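Local coordinates for A rubisco-like protein (Burkholderia fungorum, PDB 3NWR) that belongs to the rubisco-like proteins, relatives of the RuBisCO large chain, and probably acts as a lyase, at residues D18-T23 with W89-I94; A28-V33 with G122-V127; A140-P145 with W308-V313; L144-V149 with S272-T277. One frame throughout, in Å; residues are numbered along the deposited sequence.

Contact 1 (D18-T23 with W89-I94); sequences DYLIET and WRRARI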
loop_
_atom_site.group_PDB
_atom_site.type_symbol
_atom_site.label_atom_id
_atom_site.label_comp_id
_atom_site.label_asym_id
_atom_site.label_seq_id
_atom_site.Cartn_x
_atom_site.Cartn_y
_atom_site.Cartn_z
ATOM N N ASP A 18 5.487 -11.180 14.355
ATOM C CA ASP A 18 4.457 -12.137 14.764
ATOM C C ASP A 18 3.361 -12.180 13.709
ATOM O O ASP A 18 2.955 -11.131 13.197
ATOM C CB ASP A 18 3.820 -11.724 16.097
ATOM C CG ASP A 18 4.767 -11.851 17.279
ATOM O OD1 ASP A 18 5.869 -12.410 17.126
ATOM O OD2 ASP A 18 4.387 -11.391 18.373
ATOM N N TYR A 19 2.872 -13.381 13.400
ATOM C CA TYR A 19 1.791 -13.571 12.434
ATOM C C TYR A 19 0.693 -14.451 12.984
ATOM O O TYR A 19 0.920 -15.259 13.885
ATOM C CB TYR A 19 2.304 -14.245 11.157
ATOM C CG TYR A 19 3.428 -13.516 10.484
ATOM C CD1 TYR A 19 3.187 -12.675 9.407
ATOM C CD2 TYR A 19 4.734 -13.675 10.920
ATOM C CE1 TYR A 19 4.230 -12.007 8.785
ATOM C CE2 TYR A 19 5.779 -13.011 10.306
ATOM C CZ TYR A 19 5.516 -12.172 9.250
ATOM O OH TYR A 19 6.554 -11.504 8.645
ATOM N N LEU A 20 -0.502 -14.281 12.428
ATOM C CA LEU A 20 -1.561 -15.271 12.552
ATOM C C LEU A 20 -1.673 -15.939 11.196
ATOM O O LEU A 20 -1.906 -15.264 10.189
ATOM C CB LEU A 20 -2.889 -14.595 12.917
ATOM C CG LEU A 20 -4.151 -15.440 12.715
ATOM C CD1 LEU A 20 -4.205 -16.568 13.729
ATOM C CD2 LEU A 20 -5.398 -14.566 12.814
ATOM N N ILE A 21 -1.494 -17.258 11.140
ATOM C CA ILE A 21 -1.626 -17.953 9.871
ATOM C C ILE A 21 -2.743 -18.982 9.926
ATOM O O ILE A 21 -3.153 -19.417 11.004
ATOM C CB ILE A 21 -0.316 -18.630 9.424
ATOM C CG1 ILE A 21 0.072 -19.759 10.387
ATOM C CG2 ILE A 21 0.789 -17.593 9.305
ATOM C CD1 ILE A 21 1.177 -20.662 9.835
ATOM N N GLU A 22 -3.263 -19.320 8.755
ATOM C CA GLU A 22 -4.315 -20.318 8.630
ATOM C C GLU A 22 -3.963 -21.213 7.456
ATOM O O GLU A 22 -3.601 -20.732 6.383
ATOM C CB GLU A 22 -5.658 -19.636 8.392
ATOM C CG GLU A 22 -6.849 -20.584 8.296
ATOM C CD GLU A 22 -8.102 -19.856 7.847
ATOM O OE1 GLU A 22 -8.571 -18.970 8.600
ATOM O OE2 GLU A 22 -8.589 -20.156 6.738
ATOM N N THR A 23 -4.064 -22.526 7.658
ATOM C CA THR A 23 -3.651 -23.480 6.637
ATOM C C THR A 23 -4.244 -24.847 6.959
ATOM O O THR A 23 -4.379 -25.199 8.129
ATOM C CB THR A 23 -2.106 -23.599 6.568
ATOM O OG1 THR A 23 -1.732 -24.578 5.591
ATOM C CG2 THR A 23 -1.521 -23.985 7.940
ATOM N N TRP A 89 -9.253 -26.048 8.689
ATOM C CA TRP A 89 -8.259 -25.023 8.396
ATOM C C TRP A 89 -7.616 -24.539 9.680
ATOM O O TRP A 89 -8.163 -23.711 10.411
ATOM C CB TRP A 89 -8.878 -23.907 7.550
ATOM C CG TRP A 89 -9.130 -24.428 6.187
ATOM C CD1 TRP A 89 -8.305 -24.332 5.106
ATOM C CD2 TRP A 89 -10.247 -25.222 5.771
ATOM N NE1 TRP A 89 -8.851 -24.991 4.033
ATOM C CE2 TRP A 89 -10.046 -25.542 4.415
ATOM C CE3 TRP A 89 -11.406 -25.675 6.411
ATOM C CZ2 TRP A 89 -10.962 -26.294 3.682
ATOM C CZ3 TRP A 89 -12.315 -26.424 5.680
ATOM C CH2 TRP A 89 -12.085 -26.725 4.333
ATOM N N ARG A 90 -6.457 -25.118 9.967
ATOM C CA ARG A 90 -5.780 -24.895 11.220
ATOM C C ARG A 90 -5.283 -23.458 11.340
ATOM O O ARG A 90 -4.948 -22.821 10.343
ATOM C CB ARG A 90 -4.638 -25.898 11.378
ATOM C CG ARG A 90 -5.120 -27.349 11.247
ATOM C CD ARG A 90 -3.967 -28.330 11.076
ATOM N NE ARG A 90 -3.144 -28.401 12.276
ATOM C CZ ARG A 90 -2.122 -29.235 12.430
ATOM N NH1 ARG A 90 -1.786 -30.067 11.452
ATOM N NH2 ARG A 90 -1.428 -29.227 13.558
ATOM N N ARG A 91 -5.244 -22.960 12.566
ATOM C CA ARG A 91 -4.785 -21.605 12.821
ATOM C C ARG A 91 -3.658 -21.616 13.833
ATOM O O ARG A 91 -3.647 -22.429 14.757
ATOM C CB ARG A 91 -5.941 -20.736 13.309
ATOM C CG ARG A 91 -6.964 -20.446 12.214
ATOM C CD ARG A 91 -8.249 -19.861 12.768
ATOM N NE ARG A 91 -8.049 -18.557 13.385
ATOM C CZ ARG A 91 -8.093 -18.331 14.695
ATOM N NH1 ARG A 91 -8.326 -19.327 15.540
ATOM N NH2 ARG A 91 -7.899 -17.108 15.165
ATOM N N ALA A 92 -2.696 -20.721 13.654
ATOM C CA ALA A 92 -1.603 -20.614 14.603
ATOM C C ALA A 92 -1.040 -19.206 14.665
ATOM O O ALA A 92 -1.029 -18.490 13.660
ATOM C CB ALA A 92 -0.497 -21.598 14.257
ATOM N N ARG A 93 -0.584 -18.816 15.851
ATOM C CA ARG A 93 0.213 -17.607 16.009
ATOM C C ARG A 93 1.667 -18.024 15.926
ATOM O O ARG A 93 2.077 -18.982 16.583
ATOM C CB ARG A 93 -0.048 -16.922 17.357
ATOM C CG ARG A 93 0.637 -15.554 17.463
ATOM C CD ARG A 93 0.421 -14.859 18.803
ATOM N NE ARG A 93 1.174 -13.606 18.865
ATOM C CZ ARG A 93 0.626 -12.395 18.858
ATOM N NH1 ARG A 93 -0.693 -12.261 18.815
ATOM N NH2 ARG A 93 1.398 -11.314 18.910
ATOM N N ILE A 94 2.449 -17.326 15.111
ATOM C CA ILE A 94 3.853 -17.681 14.962
ATOM C C ILE A 94 4.732 -16.452 15.117
ATOM O O ILE A 94 4.278 -15.324 14.931
ATOM C CB ILE A 94 4.133 -18.348 13.608
ATOM C CG1 ILE A 94 3.969 -17.339 12.467
ATOM C CG2 ILE A 94 3.223 -19.570 13.413
ATOM C CD1 ILE A 94 4.409 -17.873 11.128
#
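Strands 18-23 and 89-94 lie side by side in the antiparallel sheet of the RuBisCO-type N-terminal domain, and a salt bridge from Arg93 to Asp18 ties one end of the pair. Arg93 NH2 reaches Asp18 OD2 at 3.0 Å, with the oxygen at the edge of the guanidinium and near its plane; the donor comes on the anti side of the carboxylate, 25° out of its plane. The arginine gets there extended as far as NE, its CG anti to the backbone N (chi1 -172°). Asp18 OD1 is taken by Arg133 and Thr95, so the carboxylate ties three strands together.

Between the backbones, Tyr19 N to Ile94 O and Ile21 N to Ala92 O are both 2.8 Å, each answered by a return bond. The ladder weakens at its end: Thr23 N meets Arg90 O at 2.8 Å, but the return bond from Arg90 N is bent (123°) and weak. The sheet runs 60-70, 89-99, 14-23, 126-133, which makes this the central pair. On the face carrying Tyr19, Ile21 and Ile94, helix 27-37 packs over the strands. Here Ile94 CG1 touches Tyr19 CB at 3.7 Å, and its CD1 meets Ile21 CG2 at 4.1 Å, the two isoleucines crossing at about a right angle. On the other face Glu22 CG lies against Arg91 CG at 3.9 Å; the Glu22 carboxylate turns to Ser74 and Thr125, while Arg91 NH1 bonds Glu68 O.

Contact 2 (A28-V33 with G122-V127); sequences ARVADV and GEVTGV. With SO4 (sulfate ion), chain D.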
loop_
_atom_site.group_PDB
_atom_site.type_symbol
_atom_site.label_atom_id
_atom_site.label_comp_id
_atom_site.label_asym_id
_atom_site.label_seq_id
_atom_site.Cartn_x
_atom_site.Cartn_y
_atom_site.Cartn_z
ATOM N N ALA A 28 3.527 -25.679 11.544
ATOM C CA ALA A 28 4.963 -25.515 11.730
ATOM C C ALA A 28 5.725 -25.573 10.412
ATOM O O ALA A 28 6.654 -24.799 10.200
ATOM C CB ALA A 28 5.505 -26.559 12.710
ATOM N N ARG A 29 5.335 -26.489 9.526
ATOM C CA ARG A 29 5.974 -26.591 8.218
ATOM C C ARG A 29 5.735 -25.317 7.415
ATOM O O ARG A 29 6.650 -24.783 6.784
ATOM C CB ARG A 29 5.449 -27.794 7.443
ATOM C CG ARG A 29 6.157 -28.003 6.115
ATOM C CD ARG A 29 5.275 -28.733 5.115
ATOM N NE ARG A 29 5.396 -28.143 3.784
ATOM C CZ ARG A 29 4.407 -28.095 2.900
ATOM N NH1 ARG A 29 3.222 -28.607 3.205
ATOM N NH2 ARG A 29 4.602 -27.535 1.710
ATOM N N VAL A 30 4.497 -24.836 7.450
ATOM C CA VAL A 30 4.135 -23.628 6.725
ATOM C C VAL A 30 4.907 -22.433 7.264
ATOM O O VAL A 30 5.388 -21.608 6.490
ATOM C CB VAL A 30 2.609 -23.395 6.759
ATOM C CG1 VAL A 30 2.234 -22.094 6.057
ATOM C CG2 VAL A 30 1.903 -24.582 6.105
ATOM N N ALA A 31 5.047 -22.350 8.586
ATOM C CA ALA A 31 5.811 -21.260 9.185
ATOM C C ALA A 31 7.243 -21.264 8.663
ATOM O O ALA A 31 7.822 -20.211 8.398
ATOM C CB ALA A 31 5.786 -21.366 10.713
ATOM N N ASP A 32 7.830 -22.443 8.493
ATOM C CA ASP A 32 9.198 -22.470 8.000
ATOM C C ASP A 32 9.282 -22.176 6.500
ATOM O O ASP A 32 10.274 -21.619 6.027
ATOM C CB ASP A 32 9.914 -23.771 8.345
ATOM C CG ASP A 32 11.409 -23.675 8.111
ATOM O OD1 ASP A 32 12.077 -22.886 8.819
ATOM O OD2 ASP A 32 11.906 -24.376 7.210
ATOM N N VAL A 33 8.246 -22.550 5.752
ATOM C CA VAL A 33 8.137 -22.113 4.366
ATOM C C VAL A 33 8.168 -20.581 4.323
ATOM O O VAL A 33 8.911 -19.991 3.540
ATOM C CB VAL A 33 6.854 -22.624 3.697
ATOM C CG1 VAL A 33 6.596 -21.866 2.397
ATOM C CG2 VAL A 33 6.956 -24.121 3.430
ATOM N N GLY A 122 0.790 -20.400 -1.519
ATOM C CA GLY A 122 -0.176 -21.433 -1.845
ATOM C C GLY A 122 -0.551 -22.265 -0.635
ATOM O O GLY A 122 -1.607 -22.898 -0.614
ATOM N N GLU A 123 0.309 -22.249 0.381
ATOM C CA GLU A 123 0.079 -23.038 1.591
ATOM C C GLU A 123 -1.010 -22.478 2.503
ATOM O O GLU A 123 -1.550 -23.200 3.340
ATOM C CB GLU A 123 1.372 -23.176 2.402
ATOM C CG GLU A 123 2.412 -24.079 1.784
ATOM C CD GLU A 123 3.317 -23.356 0.810
ATOM O OE1 GLU A 123 3.070 -22.165 0.515
ATOM O OE2 GLU A 123 4.282 -23.988 0.325
ATOM N N VAL A 124 -1.329 -21.192 2.360
ATOM C CA VAL A 124 -2.167 -20.531 3.360
ATOM C C VAL A 124 -3.552 -20.090 2.887
ATOM O O VAL A 124 -3.742 -19.708 1.729
ATOM C CB VAL A 124 -1.451 -19.310 3.984
ATOM C CG1 VAL A 124 -0.099 -19.728 4.563
ATOM C CG2 VAL A 124 -1.286 -18.195 2.953
ATOM N N THR A 125 -4.505 -20.146 3.808
ATOM C CA THR A 125 -5.836 -19.596 3.583
ATOM C C THR A 125 -6.070 -18.395 4.500
ATOM O O THR A 125 -7.189 -17.898 4.627
ATOM C CB THR A 125 -6.933 -20.667 3.789
ATOM O OG1 THR A 125 -6.789 -21.277 5.083
ATOM C CG2 THR A 125 -6.818 -21.729 2.706
ATOM N N GLY A 126 -4.994 -17.938 5.132
ATOM C CA GLY A 126 -5.010 -16.759 5.980
ATOM C C GLY A 126 -3.583 -16.423 6.396
ATOM O O GLY A 126 -2.803 -17.315 6.730
ATOM N N VAL A 127 -3.229 -15.139 6.347
ATOM C CA VAL A 127 -1.944 -14.666 6.851
ATOM C C VAL A 127 -2.079 -13.193 7.195
ATOM O O VAL A 127 -2.454 -12.371 6.338
ATOM C CB VAL A 127 -0.778 -14.815 5.841
ATOM C CG1 VAL A 127 0.466 -14.136 6.373
ATOM C CG2 VAL A 127 -0.473 -16.269 5.561
HETATM S S SO4 D . 1.770 -31.106 5.504
HETATM O O1 SO4 D . 1.910 -31.151 4.052
HETATM O O2 SO4 D . 0.373 -31.321 5.868
HETATM O O3 SO4 D . 2.217 -29.815 6.006
HETATM O O4 SO4 D . 2.595 -32.158 6.094
#
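Val30 and Val33, one helical turn apart on helix 27-37, face the bent side chain of Glu123 in the loop leading into strand 126-133, within the alpha+beta N-terminal domain of the RuBisCO family. Val30 and Glu123 run alongside each other with their ends pointing opposite ways, Val30 CG1 lying 3.9 Å from Glu123 CB. The same methyl makes the tightest apolar touch, 3.6 Å to Val124 CG1, where the two valines meet at a slant.

Val33 and the glutamate approach each other from opposing sides, and Val33 CG1 is 3.8 Å from Glu123 OE2. A bend at chi2 (87°) folds the glutamate back, laying its carboxylate beside Val33 instead of letting the chain run straight out. Arg29 crosses the glutamate at about a right angle, with the guanidinium and carboxylate planes 67° apart. Its NH2 is 3.8 Å from Glu123 OE2, a long salt bridge in which the oxygen sits well off the guanidinium plane with none of the arginine's hydrogens aimed at it; the attraction is one of charge alone.

Beyond Glu123 the loop enters a classic beta bulge, Thr125 and Gly126 together pairing with the single residue Glu22. The backbone is anchored as well: Glu123 O accepts from Thr23 OG1, and Val124 O from Arg293 of the second subunit. At the other end of the Arg29 guanidinium a sulfate, probably from the crystallisation liquor and also held by Asp26 N, takes a nearly straight hydrogen bond (166°) from Arg29 NH1 to sulfate O3 at 3.2 Å.

Contact 3 (A140-P145 with W308-V313); sequences ARFELP and WRLSGV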
loop_
_atom_site.group_PDB
_atom_site.type_symbol
_atom_site.label_atom_id
_atom_site.label_comp_id
_atom_site.label_asym_id
_atom_site.label_seq_id
_atom_site.Cartn_x
_atom_site.Cartn_y
_atom_site.Cartn_z
ATOM N N ALA A 140 17.183 3.324 15.289
ATOM C CA ALA A 140 17.953 4.555 15.181
ATOM C C ALA A 140 18.464 4.843 13.769
ATOM O O ALA A 140 18.830 5.976 13.468
ATOM C CB ALA A 140 19.133 4.524 16.176
ATOM N N ARG A 141 18.492 3.826 12.910
ATOM C CA ARG A 141 19.032 3.982 11.570
ATOM C C ARG A 141 17.965 4.467 10.595
ATOM O O ARG A 141 18.241 4.689 9.422
ATOM C CB ARG A 141 19.655 2.668 11.091
ATOM C CG ARG A 141 20.831 2.223 11.958
ATOM C CD ARG A 141 21.188 0.759 11.724
ATOM N NE ARG A 141 21.683 0.511 10.374
ATOM C CZ ARG A 141 21.886 -0.700 9.861
ATOM N NH1 ARG A 141 21.634 -1.791 10.578
ATOM N NH2 ARG A 141 22.338 -0.821 8.620
ATOM N N PHE A 142 16.751 4.646 11.103
ATOM C CA PHE A 142 15.673 5.221 10.304
ATOM C C PHE A 142 15.412 6.656 10.755
ATOM O O PHE A 142 16.325 7.322 11.244
ATOM C CB PHE A 142 14.430 4.332 10.394
ATOM C CG PHE A 142 14.657 2.937 9.864
ATOM C CD1 PHE A 142 14.329 2.618 8.556
ATOM C CD2 PHE A 142 15.224 1.960 10.664
ATOM C CE1 PHE A 142 14.541 1.333 8.058
ATOM C CE2 PHE A 142 15.443 0.665 10.181
ATOM C CZ PHE A 142 15.100 0.350 8.869
ATOM N N GLU A 143 14.192 7.148 10.582
ATOM C CA GLU A 143 13.895 8.520 10.958
ATOM C C GLU A 143 13.060 8.596 12.225
ATOM O O GLU A 143 12.124 7.819 12.407
ATOM C CB GLU A 143 13.180 9.241 9.814
ATOM C CG GLU A 143 14.076 9.479 8.599
ATOM C CD GLU A 143 15.164 10.507 8.886
ATOM O OE1 GLU A 143 14.922 11.410 9.703
ATOM O OE2 GLU A 143 16.258 10.415 8.293
ATOM N N LEU A 144 13.401 9.552 13.088
ATOM C CA LEU A 144 12.611 9.851 14.276
ATOM C C LEU A 144 11.592 10.936 13.960
ATOM O O LEU A 144 11.797 11.735 13.051
ATOM C CB LEU A 144 13.536 10.355 15.386
ATOM C CG LEU A 144 14.541 9.336 15.912
ATOM C CD1 LEU A 144 15.593 10.031 16.775
ATOM C CD2 LEU A 144 13.826 8.252 16.698
ATOM N N PRO A 145 10.500 10.983 14.733
ATOM C CA PRO A 145 9.589 12.119 14.582
ATOM C C PRO A 145 10.346 13.407 14.907
ATOM O O PRO A 145 11.058 13.471 15.917
ATOM C CB PRO A 145 8.503 11.863 15.630
ATOM C CG PRO A 145 9.032 10.798 16.527
ATOM C CD PRO A 145 10.107 10.064 15.815
ATOM N N TRP A 308 5.466 2.619 9.634
ATOM C CA TRP A 308 5.273 4.038 9.333
ATOM C C TRP A 308 6.066 4.979 10.237
ATOM O O TRP A 308 6.561 6.002 9.790
ATOM C CB TRP A 308 3.777 4.398 9.224
ATOM C CG TRP A 308 3.326 4.030 7.865
ATOM C CD1 TRP A 308 2.542 2.962 7.491
ATOM C CD2 TRP A 308 3.740 4.665 6.666
ATOM N NE1 TRP A 308 2.424 2.931 6.113
ATOM C CE2 TRP A 308 3.150 3.972 5.592
ATOM C CE3 TRP A 308 4.542 5.781 6.397
ATOM C CZ2 TRP A 308 3.345 4.358 4.261
ATOM C CZ3 TRP A 308 4.736 6.154 5.089
ATOM C CH2 TRP A 308 4.143 5.444 4.034
ATOM N N ARG A 309 6.218 4.618 11.507
ATOM C CA ARG A 309 6.985 5.474 12.398
ATOM C C ARG A 309 8.465 5.536 12.001
ATOM O O ARG A 309 9.139 6.532 12.266
ATOM C CB ARG A 309 6.780 5.038 13.844
ATOM C CG ARG A 309 5.465 5.568 14.396
ATOM C CD ARG A 309 5.055 4.906 15.700
ATOM N NE ARG A 309 5.974 5.204 16.793
ATOM C CZ ARG A 309 5.780 4.784 18.037
ATOM N NH1 ARG A 309 6.655 5.090 18.990
ATOM N NH2 ARG A 309 4.701 4.053 18.326
ATOM N N LEU A 310 8.960 4.497 11.335
ATOM C CA LEU A 310 10.339 4.521 10.836
ATOM C C LEU A 310 10.560 5.586 9.759
ATOM O O LEU A 310 11.705 5.958 9.478
ATOM C CB LEU A 310 10.780 3.145 10.320
ATOM C CG LEU A 310 10.738 2.017 11.358
ATOM C CD1 LEU A 310 11.071 0.667 10.717
ATOM C CD2 LEU A 310 11.690 2.301 12.521
ATOM N N SER A 311 9.483 6.077 9.146
ATOM C CA SER A 311 9.619 7.153 8.158
ATOM C C SER A 311 9.651 8.534 8.800
ATOM O O SER A 311 9.901 9.537 8.127
ATOM C CB SER A 311 8.497 7.109 7.121
ATOM O OG SER A 311 7.271 7.533 7.690
ATOM N N GLY A 312 9.371 8.600 10.097
ATOM C CA GLY A 312 9.500 9.853 10.819
ATOM C C GLY A 312 8.238 10.687 10.944
ATOM O O GLY A 312 8.300 11.863 11.327
ATOM N N VAL A 313 7.083 10.095 10.636
ATOM C CA VAL A 313 5.820 10.813 10.809
ATOM C C VAL A 313 5.603 11.242 12.271
ATOM O O VAL A 313 6.102 10.600 13.196
ATOM C CB VAL A 313 4.615 9.995 10.321
ATOM C CG1 VAL A 313 4.758 9.696 8.829
ATOM C CG2 VAL A 313 4.478 8.700 11.122
#
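Loop 140-145 runs past the end of helix 301-309, where the backbone turns through a type I beta turn from Arg309 to Gly312. One hydrogen bond joins the two backbones: Glu143 N to Leu310 O, 3.0 Å, its donor tilted from the carbonyl plane. Farther along, Pro145 CA approaches Gly312 O at 3.5 Å in a nearly straight CA-H...O contact. Gly312 has a positive phi of 94°, and its CA comes within 3.7 Å of Leu144 O.

Phe142 and Leu310 supply the apolar part. Leu310 CD1 stands 4.2 Å from the centroid of the Phe142 ring, almost exactly on the ring normal, a CH-pi contact over one face. Behind it Phe142 CB meets Leu310 CB at 3.8 Å. With CG anti to the carbonyl carbon (chi1 -61°) the Phe142 ring stands beside Leu310, and chi2 of -95° presents its face, while Tyr138 meets it edge-to-face. Leu107 of helix 107-114 also packs on both Phe142 and Leu310.

Within the turn, Ser311 OG bonds Trp308 O at 2.7 Å, in the carbonyl plane, and Ser311 N uses the same oxygen. The loop between helices 136-139 and 148-156 is thus held to the TIM-barrel domain mainly by apolar and main-chain contacts. Two acceptors, Glu143 O and Arg309 O, lie 3.3 Å apart, a closeness probably eased by Arg139, whose NH1 donates to Glu143 O and NH2, weakly, to Arg309 O.

Contact 4 (L144-V149 with S272-T277); sequences LPRHGV and SLRRTT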
loop_
_atom_site.group_PDB
_atom_site.type_symbol
_atom_site.label_atom_id
_atom_site.label_comp_id
_atom_site.label_asym_id
_atom_site.label_seq_id
_atom_site.Cartn_x
_atom_site.Cartn_y
_atom_site.Cartn_z
ATOM N N LEU A 144 13.401 9.552 13.088
ATOM C CA LEU A 144 12.611 9.851 14.276
ATOM C C LEU A 144 11.592 10.936 13.960
ATOM O O LEU A 144 11.797 11.735 13.051
ATOM C CB LEU A 144 13.536 10.355 15.386
ATOM C CG LEU A 144 14.541 9.336 15.912
ATOM C CD1 LEU A 144 15.593 10.031 16.775
ATOM C CD2 LEU A 144 13.826 8.252 16.698
ATOM N N PRO A 145 10.500 10.983 14.733
ATOM C CA PRO A 145 9.589 12.119 14.582
ATOM C C PRO A 145 10.346 13.407 14.907
ATOM O O PRO A 145 11.058 13.471 15.917
ATOM C CB PRO A 145 8.503 11.863 15.630
ATOM C CG PRO A 145 9.032 10.798 16.527
ATOM C CD PRO A 145 10.107 10.064 15.815
ATOM N N ARG A 146 10.217 14.409 14.048
ATOM C CA ARG A 146 10.866 15.693 14.274
ATOM C C ARG A 146 10.219 16.438 15.447
ATOM O O ARG A 146 10.897 17.151 16.202
ATOM C CB ARG A 146 10.764 16.534 13.004
ATOM C CG ARG A 146 11.698 17.703 12.961
ATOM C CD ARG A 146 11.551 18.468 11.652
ATOM N NE ARG A 146 12.116 17.776 10.495
ATOM C CZ ARG A 146 13.343 17.993 10.024
ATOM N NH1 ARG A 146 14.133 18.868 10.630
ATOM N NH2 ARG A 146 13.786 17.341 8.948
ATOM N N HIS A 147 8.906 16.266 15.595
ATOM C CA HIS A 147 8.112 17.027 16.557
ATOM C C HIS A 147 7.330 16.163 17.529
ATOM O O HIS A 147 7.291 16.448 18.730
ATOM C CB HIS A 147 7.137 17.941 15.818
ATOM C CG HIS A 147 7.819 18.998 15.013
ATOM N ND1 HIS A 147 8.463 20.072 15.594
ATOM C CD2 HIS A 147 7.997 19.126 13.678
ATOM C CE1 HIS A 147 8.991 20.828 14.646
ATOM N NE2 HIS A 147 8.727 20.273 13.474
ATOM N N GLY A 148 6.683 15.127 17.008
ATOM C CA GLY A 148 5.836 14.268 17.820
ATOM C C GLY A 148 4.875 15.055 18.690
ATOM O O GLY A 148 4.294 16.060 18.263
ATOM N N VAL A 149 4.701 14.606 19.928
ATOM C CA VAL A 149 3.761 15.263 20.827
ATOM C C VAL A 149 4.252 16.650 21.267
ATOM O O VAL A 149 3.545 17.646 21.110
ATOM C CB VAL A 149 3.490 14.384 22.061
ATOM C CG1 VAL A 149 2.583 15.111 23.045
ATOM C CG2 VAL A 149 2.880 13.055 21.636
ATOM N N SER A 272 11.987 10.299 2.417
ATOM C CA SER A 272 12.730 11.368 1.760
ATOM C C SER A 272 12.152 12.744 2.107
ATOM O O SER A 272 12.899 13.674 2.402
ATOM C CB SER A 272 12.770 11.156 0.247
ATOM O OG SER A 272 13.635 10.077 -0.067
ATOM N N LEU A 273 10.828 12.863 2.094
ATOM C CA LEU A 273 10.169 14.120 2.439
ATOM C C LEU A 273 10.526 14.519 3.860
ATOM O O LEU A 273 10.770 15.687 4.141
ATOM C CB LEU A 273 8.656 13.985 2.312
ATOM C CG LEU A 273 7.816 15.165 2.800
ATOM C CD1 LEU A 273 8.101 16.416 1.952
ATOM C CD2 LEU A 273 6.346 14.788 2.741
ATOM N N ARG A 274 10.543 13.540 4.760
ATOM C CA ARG A 274 10.855 13.792 6.169
ATOM C C ARG A 274 12.199 14.474 6.340
ATOM O O ARG A 274 12.357 15.336 7.219
ATOM C CB ARG A 274 10.858 12.476 6.947
ATOM C CG ARG A 274 11.527 12.541 8.328
ATOM C CD ARG A 274 10.589 13.121 9.404
ATOM N NE ARG A 274 10.345 14.552 9.227
ATOM C CZ ARG A 274 9.488 15.281 9.942
ATOM N NH1 ARG A 274 8.744 14.742 10.922
ATOM N NH2 ARG A 274 9.393 16.574 9.673
ATOM N N ARG A 275 13.174 14.086 5.522
ATOM C CA ARG A 275 14.516 14.640 5.656
ATOM C C ARG A 275 14.620 16.090 5.195
ATOM O O ARG A 275 15.526 16.809 5.610
ATOM C CB ARG A 275 15.534 13.785 4.903
ATOM C CG ARG A 275 15.875 12.476 5.584
ATOM C CD ARG A 275 17.185 11.922 5.025
ATOM N NE ARG A 275 17.117 11.834 3.573
ATOM C CZ ARG A 275 16.570 10.814 2.923
ATOM N NH1 ARG A 275 16.060 9.793 3.603
ATOM N NH2 ARG A 275 16.533 10.818 1.600
ATOM N N THR A 276 13.706 16.526 4.338
ATOM C CA THR A 276 13.816 17.876 3.782
ATOM C C THR A 276 12.797 18.892 4.315
ATOM O O THR A 276 12.928 20.087 4.042
ATOM C CB THR A 276 13.827 17.862 2.233
ATOM O OG1 THR A 276 12.671 17.172 1.745
ATOM C CG2 THR A 276 15.072 17.157 1.726
ATOM N N THR A 277 11.793 18.448 5.067
ATOM C CA THR A 277 10.881 19.414 5.681
ATOM C C THR A 277 10.978 19.460 7.201
ATOM O O THR A 277 11.004 18.422 7.869
ATOM C CB THR A 277 9.410 19.219 5.280
ATOM O OG1 THR A 277 8.631 20.292 5.837
ATOM C CG2 THR A 277 8.879 17.913 5.808
#
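Arg146 and Arg274 dominate this contact between the loop leading into helix 148-156 and the end of helix 267-276 of the RuBisCO-type TIM-barrel domain. Arg146 extends from the loop with CG anti to its N (chi1 -164°), then bends at chi3 to hold its guanidinium over the helix end. NH2 of Arg146 donates to Arg274 O at 3.0 Å, a nearly straight bond lying in both the carbonyl and guanidinium planes.

Arg274 folds back beneath it, bent at chi2 and chi3, and Arg146 CB sits over one face of its guanidinium, 3.4 Å from Arg274 NH1. The two guanidinium planes are 60° apart, and Arg146 NE lies only 3.1 Å from Arg274 NH2, two donors of like charge. Acceptors around Arg274 probably ease that closeness: Asp314 (a salt bridge) and Gly312 O at NH1, Leu279 O at NH2. Arg274 NE is buried without a partner.

Thr277, third in buried area, sets its carbonyl near both arginines. Thr277 O lies over a face of the Arg146 guanidinium, 2.9 Å from Arg146 NE at an angle too poor for a hydrogen bond. Within its own segment, Thr277 O accepts from Arg274 NH2 at 3.0 Å, at the edge of the Arg274 guanidinium.

Overall arrangement
Two neighbourhoods emerge. Contacts 1 and 2 belong to the N-terminal domain and touch each other through hydrogen bonds, their centres about 8 Å apart; both reach the same antiparallel sheet. Contacts 3 and 4 are equally close, share Leu144 and Pro145, and are likewise joined by a hydrogen bond. Between the pairs, centres lie about 29 to 37 Å apart. Contact 3 is the buried one, whereas the others are partly buried. Chemistry follows place: a backbone ladder in contact 1, valines beside a long ion pair in contact 2, leucine on phenylalanine in contact 3, and arginines on helix-end carbonyls in contact 4. Contacts 2 and 4 also touch the second subunit.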